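Local coordinates for protein PP1b (PDB 6JDR) that probably hydrolyses ATP and unwinds RNA and DNA duplexes with 5' to 3' polarity, as the helicase part of the viral replicase polyprotein, at residues Leu233-Leu238 against Cys262-Ile267; Ser144-Gly149 against Asp249-His254; Gly166-Thr171 against Gly215-Lys220. The protein carries 1 engineered substitution. All blocks are in the same frame, centred on the assembly; numbering follows the deposited sequence.

Contact 1. Residues Leu233-Leu238 against Cys262-Ile267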
# COMPACT_ATOMS: atom_id res chain seq x y z
N LEU A 233 -9.00 -15.51 -1.62
CA LEU A 233 -9.52 -15.84 -0.29
C LEU A 233 -8.60 -15.34 0.82
O LEU A 233 -9.08 -14.85 1.85
CB LEU A 233 -9.74 -17.36 -0.16
CG LEU A 233 -10.42 -17.82 1.13
CD1 LEU A 233 -11.85 -17.29 1.22
CD2 LEU A 233 -10.42 -19.34 1.23
N ASP A 234 -7.29 -15.46 0.63
CA ASP A 234 -6.33 -14.95 1.61
C ASP A 234 -6.44 -13.43 1.76
O ASP A 234 -6.27 -12.90 2.85
CB ASP A 234 -4.90 -15.31 1.24
CG ASP A 234 -4.60 -16.78 1.44
OD1 ASP A 234 -5.27 -17.42 2.27
OD2 ASP A 234 -3.68 -17.29 0.78
N VAL A 235 -6.72 -12.74 0.65
CA VAL A 235 -6.88 -11.30 0.69
C VAL A 235 -8.11 -10.93 1.52
O VAL A 235 -8.08 -9.99 2.32
CB VAL A 235 -6.97 -10.70 -0.73
CG1 VAL A 235 -7.41 -9.24 -0.68
CG2 VAL A 235 -5.63 -10.82 -1.42
N LEU A 236 -9.19 -11.69 1.34
CA LEU A 236 -10.40 -11.48 2.13
C LEU A 236 -10.17 -11.77 3.62
O LEU A 236 -10.75 -11.11 4.47
CB LEU A 236 -11.54 -12.33 1.59
CG LEU A 236 -12.08 -11.96 0.21
CD1 LEU A 236 -13.23 -12.88 -0.15
CD2 LEU A 236 -12.54 -10.50 0.17
N ARG A 237 -9.32 -12.76 3.92
CA ARG A 237 -8.94 -13.04 5.30
C ARG A 237 -8.28 -11.83 5.95
O ARG A 237 -8.64 -11.46 7.07
CB ARG A 237 -7.99 -14.24 5.39
CG ARG A 237 -8.66 -15.59 5.20
CD ARG A 237 -7.64 -16.72 5.29
NE ARG A 237 -8.26 -18.04 5.17
CZ ARG A 237 -8.03 -18.94 4.20
NH1 ARG A 237 -7.17 -18.70 3.21
NH2 ARG A 237 -8.67 -20.10 4.23
N LEU A 238 -7.33 -11.22 5.25
CA LEU A 238 -6.65 -10.01 5.74
C LEU A 238 -7.63 -8.85 5.91
O LEU A 238 -7.70 -8.23 6.96
CB LEU A 238 -5.53 -9.59 4.80
CG LEU A 238 -4.32 -10.52 4.65
CD1 LEU A 238 -3.28 -9.87 3.75
CD2 LEU A 238 -3.72 -10.87 6.01
N CYS A 262 -8.27 -9.89 -7.24
CA CYS A 262 -9.35 -9.83 -6.27
C CYS A 262 -10.29 -8.67 -6.59
O CYS A 262 -9.84 -7.56 -6.88
CB CYS A 262 -8.81 -9.69 -4.84
SG CYS A 262 -10.02 -10.13 -3.57
N TYR A 263 -11.60 -8.94 -6.56
CA TYR A 263 -12.62 -7.93 -6.88
C TYR A 263 -12.48 -6.66 -6.04
O TYR A 263 -12.83 -5.57 -6.50
CB TYR A 263 -14.02 -8.51 -6.69
CG TYR A 263 -14.44 -8.58 -5.23
CD1 TYR A 263 -15.20 -7.56 -4.66
CD2 TYR A 263 -14.05 -9.65 -4.43
CE1 TYR A 263 -15.56 -7.61 -3.32
CE2 TYR A 263 -14.41 -9.70 -3.09
CZ TYR A 263 -15.17 -8.68 -2.54
OH TYR A 263 -15.53 -8.74 -1.22
N VAL A 264 -11.98 -6.79 -4.81
CA VAL A 264 -11.85 -5.65 -3.91
C VAL A 264 -11.03 -4.51 -4.51
O VAL A 264 -11.28 -3.34 -4.19
CB VAL A 264 -11.25 -6.03 -2.53
CG1 VAL A 264 -12.18 -6.98 -1.78
CG2 VAL A 264 -9.85 -6.62 -2.66
N PHE A 265 -10.08 -4.83 -5.39
CA PHE A 265 -9.21 -3.81 -5.99
C PHE A 265 -9.95 -2.88 -6.95
O PHE A 265 -9.53 -1.74 -7.15
CB PHE A 265 -8.02 -4.44 -6.71
CG PHE A 265 -7.21 -5.37 -5.85
CD1 PHE A 265 -6.96 -5.09 -4.52
CD2 PHE A 265 -6.69 -6.54 -6.39
CE1 PHE A 265 -6.22 -5.95 -3.73
CE2 PHE A 265 -5.95 -7.41 -5.61
CZ PHE A 265 -5.72 -7.12 -4.28
N ASP A 266 -11.04 -3.37 -7.53
CA ASP A 266 -11.87 -2.56 -8.42
C ASP A 266 -12.82 -1.62 -7.68
O ASP A 266 -13.42 -0.75 -8.29
CB ASP A 266 -12.66 -3.48 -9.36
CG ASP A 266 -11.75 -4.33 -10.23
OD1 ASP A 266 -10.80 -3.77 -10.82
OD2 ASP A 266 -11.97 -5.56 -10.32
N ILE A 267 -12.96 -1.81 -6.37
CA ILE A 267 -13.78 -0.92 -5.54
C ILE A 267 -12.95 -0.22 -4.45
O ILE A 267 -13.49 0.52 -3.63
CB ILE A 267 -14.98 -1.68 -4.92
CG1 ILE A 267 -14.51 -2.88 -4.09
CG2 ILE A 267 -15.92 -2.15 -6.01
CD1 ILE A 267 -15.62 -3.55 -3.31
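V235 and L236 meet C262, Y263 and V264 through van der Waals contacts, nearly all apolar; no hydrogen bond joins the two segments. In the aliphatic part, V235 does its touching with CG1, the methyl trans to N (chi1 169°). That methyl lies 4.0 Å from C262 SG and 4.1 Å from V264 CG2, and the two valine side chains lie alongside, pointing opposite ways. L236 adds its CD2 methyl, 4.0 Å from V264 CG1.

The helix here, 232-239, joins neighbouring parallel strands 222-224 and 245-248 as a beta-alpha-beta crossover in the P-loop NTPase-like core of a superfamily 1 helicase. Its partner is the loop that leaves 245-248 for strand 270-276.

The aromatic part belongs to Y263, whose side chain is set roughly perpendicular to that of L236. L236 CD2 approaches the ring obliquely, 3.8 Å from Y263 CE2 and 3.7 Å from Y263 OH. Within its own segment, V264 CG1 sits above one face of the same ring, near the rim, so this methyl packs both L236 and the tyrosine. Helix 134-142 backs the junction through V137 and V141, and L64 and V67 of helix 63-67 pack on L236.

Contact 2. Residues Ser144-Gly149 against Asp249-His254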
# COMPACT_ATOMS: atom_id res chain seq x y z
N SER A 144 -8.86 1.28 2.75
CA SER A 144 -7.65 0.75 2.12
C SER A 144 -7.28 1.63 0.92
O SER A 144 -8.03 2.54 0.57
CB SER A 144 -7.88 -0.69 1.65
OG SER A 144 -7.99 -1.58 2.75
N ARG A 145 -6.14 1.35 0.31
CA ARG A 145 -5.74 2.03 -0.92
C ARG A 145 -5.01 1.07 -1.87
O ARG A 145 -4.29 0.17 -1.42
CB ARG A 145 -4.85 3.24 -0.60
CG ARG A 145 -3.77 2.96 0.42
N PHE A 146 -5.20 1.25 -3.17
CA PHE A 146 -4.50 0.48 -4.18
C PHE A 146 -3.55 1.38 -4.97
O PHE A 146 -4.00 2.20 -5.77
CB PHE A 146 -5.49 -0.20 -5.12
CG PHE A 146 -4.87 -1.24 -6.02
CD1 PHE A 146 -4.82 -2.57 -5.63
CD2 PHE A 146 -4.33 -0.88 -7.24
CE1 PHE A 146 -4.24 -3.52 -6.44
CE2 PHE A 146 -3.74 -1.83 -8.06
CZ PHE A 146 -3.70 -3.16 -7.66
N ILE A 147 -2.25 1.21 -4.74
CA ILE A 147 -1.22 2.01 -5.42
C ILE A 147 -0.86 1.38 -6.77
O ILE A 147 -0.20 0.35 -6.82
CB ILE A 147 0.05 2.17 -4.55
CG1 ILE A 147 -0.18 3.20 -3.43
CG2 ILE A 147 1.24 2.66 -5.38
CD1 ILE A 147 -1.30 2.86 -2.47
N ILE A 148 -1.31 2.01 -7.85
CA ILE A 148 -1.00 1.55 -9.20
C ILE A 148 0.33 2.19 -9.61
O ILE A 148 0.49 3.40 -9.52
CB ILE A 148 -2.07 1.97 -10.22
CG1 ILE A 148 -3.47 1.54 -9.75
CG2 ILE A 148 -1.77 1.37 -11.59
CD1 ILE A 148 -4.60 2.09 -10.59
N GLY A 149 1.26 1.36 -10.07
CA GLY A 149 2.58 1.86 -10.46
C GLY A 149 2.58 2.48 -11.84
O GLY A 149 1.58 2.40 -12.56
N ASP A 249 0.69 -3.13 -10.46
CA ASP A 249 1.38 -2.61 -11.65
C ASP A 249 0.42 -1.85 -12.57
O ASP A 249 -0.80 -1.92 -12.40
CB ASP A 249 2.02 -3.77 -12.42
CG ASP A 249 3.02 -4.55 -11.59
OD1 ASP A 249 3.93 -3.92 -11.01
OD2 ASP A 249 2.90 -5.79 -11.51
N PHE A 250 0.99 -1.14 -13.53
CA PHE A 250 0.21 -0.31 -14.46
C PHE A 250 -0.76 -1.15 -15.29
O PHE A 250 -0.35 -2.09 -15.97
CB PHE A 250 1.15 0.47 -15.38
CG PHE A 250 0.44 1.46 -16.27
CD1 PHE A 250 0.18 1.15 -17.60
CD2 PHE A 250 0.03 2.69 -15.78
CE1 PHE A 250 -0.48 2.05 -18.42
CE2 PHE A 250 -0.62 3.60 -16.60
CZ PHE A 250 -0.88 3.28 -17.92
N LYS A 251 -2.04 -0.79 -15.23
CA LYS A 251 -3.10 -1.55 -15.90
C LYS A 251 -3.06 -1.36 -17.42
O LYS A 251 -3.48 -0.31 -17.93
CB LYS A 251 -4.48 -1.14 -15.37
CG LYS A 251 -4.72 -1.46 -13.90
CD LYS A 251 -6.19 -1.28 -13.54
CE LYS A 251 -6.42 -1.30 -12.03
NZ LYS A 251 -6.17 -2.64 -11.42
N GLN A 252 -2.57 -2.37 -18.12
CA GLN A 252 -2.57 -2.38 -19.58
C GLN A 252 -3.88 -2.99 -20.10
O GLN A 252 -4.73 -3.41 -19.31
CB GLN A 252 -1.37 -3.18 -20.11
N LEU A 253 -4.03 -3.03 -21.43
CA LEU A 253 -5.22 -3.58 -22.07
C LEU A 253 -4.98 -5.01 -22.56
O LEU A 253 -5.13 -5.31 -23.74
CB LEU A 253 -5.66 -2.69 -23.24
N HIS A 254 -4.60 -5.89 -21.63
CA HIS A 254 -4.33 -7.30 -21.92
C HIS A 254 -5.52 -8.29 -21.80
O HIS A 254 -5.43 -9.39 -22.34
CB HIS A 254 -3.17 -7.81 -21.05
CG HIS A 254 -3.40 -7.67 -19.58
ND1 HIS A 254 -2.82 -6.66 -18.83
CD2 HIS A 254 -4.14 -8.40 -18.71
CE1 HIS A 254 -3.20 -6.78 -17.57
NE2 HIS A 254 -4.00 -7.83 -17.47
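With chi1 at -53°, I148 sets CG1 opposite its carbonyl carbon and sends CG2 to the backbone of D249 and F250, where it lies 3.5 Å from D249 O and 3.9 Å from F250 CA. F250 holds its CG anti to the backbone N (chi1 -174°), which places the ring with G149 O at its edge, near the ring plane. That carbonyl oxygen is 3.4 Å from F250 CB and 3.6 Å from F250 CD2, and Q272 NE2 gives it a hydrogen bond. K251 runs extended until chi4 (-68°) bends NZ round; its chain crosses I148 at about a right angle, with K251 CE 4.1 Å from I148 CD1. Farther along, K251 NZ comes obliquely to the F146 ring, 4.2 Å from F146 CE2.

G149 opens what looks like the Walker A P-loop, while D249, Q252 and L253 match the GDxxQL pattern of motif III in superfamily 1 helicases, so the contact probably sets two nucleotide-site elements beside each other. D249 starts its side chain, at CB, away from 144-149, and OD1 forms a salt bridge with K155, the presumed P-loop lysine.

Strand 145-148 lies between parallel strands 245-248 and 270-276, bonding to C246 on one and T271 on the other; the segment 249-254 is the chain running on from 245-248.

Contact 3. Residues Gly166-Thr171 against Gly215-Lys220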
# COMPACT_ATOMS: atom_id res chain seq x y z
N GLY A 166 7.51 -1.04 12.36
CA GLY A 166 6.32 -1.68 12.93
C GLY A 166 5.36 -2.29 11.92
O GLY A 166 4.40 -2.97 12.29
N ASP A 167 5.63 -2.07 10.63
CA ASP A 167 4.71 -2.48 9.57
C ASP A 167 4.83 -3.96 9.20
O ASP A 167 5.78 -4.63 9.59
CB ASP A 167 4.95 -1.62 8.32
CG ASP A 167 4.67 -0.15 8.57
OD1 ASP A 167 3.92 0.17 9.51
OD2 ASP A 167 5.22 0.68 7.82
N VAL A 168 3.84 -4.43 8.45
CA VAL A 168 3.79 -5.82 7.97
C VAL A 168 3.57 -5.81 6.46
O VAL A 168 2.68 -5.12 5.96
CB VAL A 168 2.66 -6.61 8.65
CG1 VAL A 168 2.65 -8.06 8.17
CG2 VAL A 168 2.81 -6.56 10.17
N ILE A 169 4.37 -6.59 5.75
CA ILE A 169 4.25 -6.72 4.30
C ILE A 169 3.86 -8.16 3.96
O ILE A 169 4.64 -9.09 4.20
CB ILE A 169 5.56 -6.32 3.59
CG1 ILE A 169 5.87 -4.84 3.87
CG2 ILE A 169 5.45 -6.56 2.09
CD1 ILE A 169 7.31 -4.45 3.61
N TYR A 170 2.66 -8.33 3.42
CA TYR A 170 2.19 -9.64 2.99
C TYR A 170 2.54 -9.85 1.52
O TYR A 170 2.41 -8.93 0.70
CB TYR A 170 0.68 -9.78 3.20
CG TYR A 170 0.25 -9.73 4.65
CD1 TYR A 170 0.27 -10.87 5.44
CD2 TYR A 170 -0.17 -8.53 5.24
CE1 TYR A 170 -0.12 -10.84 6.76
CE2 TYR A 170 -0.56 -8.48 6.57
CZ TYR A 170 -0.54 -9.64 7.32
OH TYR A 170 -0.93 -9.60 8.64
N THR A 171 2.98 -11.06 1.18
CA THR A 171 3.47 -11.36 -0.15
C THR A 171 3.10 -12.81 -0.54
O THR A 171 3.16 -13.71 0.31
CB THR A 171 4.99 -11.12 -0.23
OG1 THR A 171 5.45 -11.23 -1.58
CG2 THR A 171 5.76 -12.10 0.65
N GLY A 215 -1.72 -15.99 6.91
CA GLY A 215 -2.85 -15.27 7.50
C GLY A 215 -2.42 -14.06 8.30
O GLY A 215 -1.24 -13.73 8.36
N TRP A 216 -3.39 -13.40 8.93
CA TRP A 216 -3.17 -12.13 9.61
C TRP A 216 -2.27 -12.24 10.83
O TRP A 216 -2.40 -13.18 11.62
CB TRP A 216 -4.51 -11.51 10.02
CG TRP A 216 -4.37 -10.16 10.67
CD1 TRP A 216 -4.01 -9.00 10.06
CD2 TRP A 216 -4.61 -9.85 12.04
NE1 TRP A 216 -4.00 -7.97 10.97
CE2 TRP A 216 -4.37 -8.46 12.20
CE3 TRP A 216 -4.99 -10.59 13.16
CZ2 TRP A 216 -4.50 -7.81 13.43
CZ3 TRP A 216 -5.13 -9.95 14.38
CH2 TRP A 216 -4.88 -8.57 14.51
N CYS A 217 -1.35 -11.29 10.97
CA CYS A 217 -0.59 -11.11 12.20
C CYS A 217 -0.52 -9.61 12.51
O CYS A 217 -0.44 -8.78 11.59
CB CYS A 217 0.80 -11.74 12.11
SG CYS A 217 2.10 -10.73 11.35
N PRO A 218 -0.56 -9.24 13.81
CA PRO A 218 -0.74 -7.84 14.19
C PRO A 218 0.42 -6.94 13.78
O PRO A 218 1.58 -7.37 13.76
CB PRO A 218 -0.86 -7.91 15.72
CG PRO A 218 -0.09 -9.13 16.09
CD PRO A 218 -0.29 -10.11 14.97
N GLY A 219 0.10 -5.69 13.45
CA GLY A 219 1.08 -4.70 13.04
C GLY A 219 0.46 -3.33 12.99
O GLY A 219 -0.73 -3.16 13.28
N LYS A 220 1.25 -2.33 12.61
CA LYS A 220 0.75 -0.96 12.52
C LYS A 220 0.09 -0.76 11.17
O LYS A 220 -1.13 -0.73 11.07
CB LYS A 220 1.88 0.06 12.79
CG LYS A 220 2.72 -0.24 14.03
CD LYS A 220 1.88 -0.53 15.27
CE LYS A 220 2.74 -1.04 16.42
NZ LYS A 220 1.91 -1.68 17.48
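The hydroxyl of Y170 takes a nearly straight hydrogen bond from C217 N, 2.9 Å long with an N-H...O angle of 175°; C217 N lies at the ring's edge, near its plane. A second bond closes the other end of the contact, where K220 N donates to G166 O over 3.2 Å. It is also close to linear, but the donor stands above the carbonyl plane, 46° out of it, and so does not follow a lone pair.

Around the first bond, the edge of the Y170 ring also faces the G215 carbonyl, with Y170 CE1 3.5 Å from G215 O. W216 brings CD1 of its indole obliquely to 3.4 Å from Y170 OH. Between the two bonds sits V168. Its CG2 touches G219 CA at 3.8 Å, a close approach helped by the missing side chain of glycine, and lies beside P218 O. Its CG1 reaches C217 SG at 4.2 Å and at the same time rests over one face of the Y170 ring, towards the rim. At the outer end, the aliphatic start of K220 crosses D167, while the D167 carboxylate bonds to Q164 N and N221 N.

The segment 215-220 belongs to the connection from strand 208-211 to strand 222-224, the two parallel neighbours of strand 168-171. The end-to-end directions of the two short segments differ by 149°, so the loop runs largely back along the strand, on the face of V168 and Y170; I169 packs on helix 174-184 instead.

Both polar anchors use main-chain groups of the loop, without any salt bridge across the contact. The fastening therefore depends on the course of the loop backbone, with V168 supplying apolar filling between its two ends.

In the fold
All three contacts belong to the helicase core, and their chemistry changes with depth. Contact 1 is buried and almost wholly apolar, whereas contacts 2 and 3 each run from buried strand residues out to exposed loop residues. Contacts 2 and 3 draw on the same parallel sheet, at strands 145-148 and 168-171, but their nearest atoms are about 11 Å apart. Contact 1 touches both: F265 packs on F146 of contact 2, and L238 packs on Y170 and W216 of contact 3. Only contact 3 has hydrogen bonds between its segments; contact 2 sets the end of strand 145-148 and the start of the P-loop against the loop 249-254, near the presumed nucleotide site.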